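PDB 2D4E: 5-carboxymethyl-2-hydroxymuconate semialdehyde dehydrogenase from Thermus thermophilus, which probably catalyses the NAD-dependent oxidation of 5-carboxymethyl-2-hydroxymuconate semialdehyde to the corresponding acid, as an aldehyde dehydrogenase. Local coordinates for residues K275-F281 with S308-E314. Numbering follows the deposited sequence.
Sequences KSPALVF and SSRLLVE
Arg310 reaches across to the backbone of Lys275 with the side of its guanidinium: NE and NH2 both donate to Lys275 O, at 3.1 and 3.0 Å, and that oxygen lies in the guanidinium plane. A turn at chi3 (-59°) brings the group round to it, while the apolar Pro277 ring lays CB over one face, toward its rim. NH1 donates to Asn401 OD1 and Lys429 O, and NH2 also to Ala430 O. A leucine in place of Arg310 would probably leave Lys275 O without either donor and the carbonyls of Lys429 and Ala430 without this partner. Lys275 runs its aliphatic chain past Ser309, CD 3.3 Å from OG, and sends NZ to Ile405 O, Glu408 O and a water shared with Ser309 O. Beyond them, strands 277-280 and 310-314 run parallel in the aldehyde dehydrogenase catalytic domain, joined through helix 286-298 as a beta-alpha-beta unit. Four backbone bonds link them, from Ala278 N-Arg310 O to Glu314 N-Val280 O. On one face Leu279 CD2 presses tightly on Leu312 CD1 (3.5 Å). On the other, small Ala278 packs on Val293 and branched Val280 on Leu286 of helix 286-298; with CG anti to the backbone N (chi1 172°) and chi2 near +60°, Leu311 turns CD1 toward the neighbouring strand, 3.9 Å from Val280 CG2.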
loop_
_atom_site.group_PDB
_atom_site.type_symbol
_atom_site.label_atom_id
_atom_site.label_comp_id
_atom_site.label_asym_id
_atom_site.label_seq_id
_atom_site.Cartn_x
_atom_site.Cartn_y
_atom_site.Cartn_z
ATOM N N LYS C 275 -27.194 1.567 -16.521
ATOM C CA LYS C 275 -28.272 0.675 -16.934
ATOM C C LYS C 275 -27.838 -0.648 -16.329
ATOM O O LYS C 275 -27.726 -1.669 -17.017
ATOM C CB LYS C 275 -28.344 0.550 -18.462
ATOM C CG LYS C 275 -29.625 -0.131 -18.961
ATOM C CD LYS C 275 -30.821 0.821 -18.867
ATOM C CE LYS C 275 -32.138 0.105 -19.120
ATOM N NZ LYS C 275 -33.310 1.019 -18.953
ATOM N N SER C 276 -27.582 -0.601 -15.026
ATOM C CA SER C 276 -27.099 -1.743 -14.265
ATOM C C SER C 276 -28.027 -2.949 -14.288
ATOM O O SER C 276 -29.229 -2.826 -14.089
ATOM C CB SER C 276 -26.831 -1.307 -12.823
ATOM O OG SER C 276 -25.989 -0.167 -12.803
ATOM N N PRO C 277 -27.466 -4.143 -14.525
ATOM C CA PRO C 277 -28.289 -5.353 -14.565
ATOM C C PRO C 277 -28.299 -6.159 -13.272
ATOM O O PRO C 277 -27.367 -6.089 -12.466
ATOM C CB PRO C 277 -27.656 -6.139 -15.698
ATOM C CG PRO C 277 -26.181 -5.898 -15.434
ATOM C CD PRO C 277 -26.124 -4.403 -15.081
ATOM N N ALA C 278 -29.381 -6.906 -13.076
ATOM C CA ALA C 278 -29.509 -7.800 -11.931
ATOM C C ALA C 278 -29.685 -9.174 -12.573
ATOM O O ALA C 278 -30.613 -9.371 -13.358
ATOM C CB ALA C 278 -30.735 -7.446 -11.097
ATOM N N LEU C 279 -28.785 -10.108 -12.278
ATOM C CA LEU C 279 -28.886 -11.454 -12.841
ATOM C C LEU C 279 -29.340 -12.424 -11.757
ATOM O O LEU C 279 -28.671 -12.588 -10.734
ATOM C CB LEU C 279 -27.543 -11.951 -13.399
ATOM C CG LEU C 279 -26.457 -11.043 -13.969
ATOM C CD1 LEU C 279 -25.490 -11.919 -14.761
ATOM C CD2 LEU C 279 -27.024 -9.958 -14.843
ATOM N N VAL C 280 -30.474 -13.071 -11.986
ATOM C CA VAL C 280 -30.998 -14.013 -11.013
ATOM C C VAL C 280 -30.954 -15.422 -11.566
ATOM O O VAL C 280 -31.591 -15.725 -12.581
ATOM C CB VAL C 280 -32.447 -13.673 -10.631
ATOM C CG1 VAL C 280 -32.949 -14.654 -9.573
ATOM C CG2 VAL C 280 -32.522 -12.239 -10.101
ATOM N N PHE C 281 -30.187 -16.279 -10.902
ATOM C CA PHE C 281 -30.057 -17.674 -11.312
ATOM C C PHE C 281 -31.020 -18.556 -10.524
ATOM O O PHE C 281 -31.376 -18.250 -9.381
ATOM C CB PHE C 281 -28.620 -18.148 -11.108
ATOM C CG PHE C 281 -27.656 -17.586 -12.110
ATOM C CD1 PHE C 281 -27.390 -18.268 -13.296
ATOM C CD2 PHE C 281 -27.034 -16.358 -11.885
ATOM C CE1 PHE C 281 -26.517 -17.733 -14.248
ATOM C CE2 PHE C 281 -26.160 -15.811 -12.827
ATOM C CZ PHE C 281 -25.901 -16.503 -14.013
ATOM N N SER C 308 -31.197 -1.174 -10.722
ATOM C CA SER C 308 -31.100 -2.354 -11.581
ATOM C C SER C 308 -32.299 -2.315 -12.533
ATOM O O SER C 308 -33.295 -3.013 -12.331
ATOM C CB SER C 308 -31.114 -3.639 -10.734
ATOM O OG SER C 308 -32.148 -3.613 -9.765
ATOM N N SER C 309 -32.192 -1.479 -13.560
ATOM C CA SER C 309 -33.252 -1.295 -14.543
ATOM C C SER C 309 -33.417 -2.463 -15.516
ATOM O O SER C 309 -34.396 -2.530 -16.260
ATOM C CB SER C 309 -33.015 0.010 -15.307
ATOM O OG SER C 309 -31.663 0.111 -15.715
ATOM N N ARG C 310 -32.451 -3.372 -15.523
ATOM C CA ARG C 310 -32.538 -4.550 -16.369
ATOM C C ARG C 310 -32.489 -5.764 -15.453
ATOM O O ARG C 310 -31.582 -5.899 -14.634
ATOM C CB ARG C 310 -31.385 -4.613 -17.374
ATOM C CG ARG C 310 -31.540 -3.722 -18.589
ATOM C CD ARG C 310 -30.390 -3.984 -19.556
ATOM N NE ARG C 310 -29.087 -3.720 -18.940
ATOM C CZ ARG C 310 -27.968 -4.376 -19.235
ATOM N NH1 ARG C 310 -27.977 -5.351 -20.140
ATOM N NH2 ARG C 310 -26.832 -4.054 -18.631
ATOM N N LEU C 311 -33.488 -6.627 -15.576
ATOM C CA LEU C 311 -33.570 -7.832 -14.767
ATOM C C LEU C 311 -33.383 -9.057 -15.658
ATOM O O LEU C 311 -34.255 -9.386 -16.459
ATOM C CB LEU C 311 -34.934 -7.905 -14.073
ATOM C CG LEU C 311 -35.236 -9.211 -13.334
ATOM C CD1 LEU C 311 -34.170 -9.446 -12.267
ATOM C CD2 LEU C 311 -36.626 -9.150 -12.712
ATOM N N LEU C 312 -32.241 -9.722 -15.525
ATOM C CA LEU C 312 -31.946 -10.912 -16.315
ATOM C C LEU C 312 -32.254 -12.132 -15.464
ATOM O O LEU C 312 -31.634 -12.341 -14.425
ATOM C CB LEU C 312 -30.475 -10.912 -16.740
ATOM C CG LEU C 312 -30.155 -9.921 -17.865
ATOM C CD1 LEU C 312 -28.661 -9.585 -17.894
ATOM C CD2 LEU C 312 -30.596 -10.531 -19.184
ATOM N N VAL C 313 -33.215 -12.937 -15.907
ATOM C CA VAL C 313 -33.621 -14.114 -15.158
ATOM C C VAL C 313 -33.463 -15.389 -15.975
ATOM O O VAL C 313 -33.873 -15.450 -17.133
ATOM C CB VAL C 313 -35.090 -13.982 -14.704
ATOM C CG1 VAL C 313 -35.476 -15.158 -13.818
ATOM C CG2 VAL C 313 -35.287 -12.658 -13.970
ATOM N N GLU C 314 -32.859 -16.404 -15.367
ATOM C CA GLU C 314 -32.652 -17.681 -16.044
ATOM C C GLU C 314 -34.021 -18.190 -16.501
ATOM O O GLU C 314 -34.991 -18.157 -15.741
ATOM C CB GLU C 314 -31.991 -18.677 -15.092
ATOM C CG GLU C 314 -31.423 -19.912 -15.772
ATOM C CD GLU C 314 -30.563 -20.749 -14.836
ATOM O OE1 GLU C 314 -30.379 -20.352 -13.659
ATOM O OE2 GLU C 314 -30.065 -21.805 -15.283
HETATM O O HOH W 1 -35.523 -0.322 -17.668
#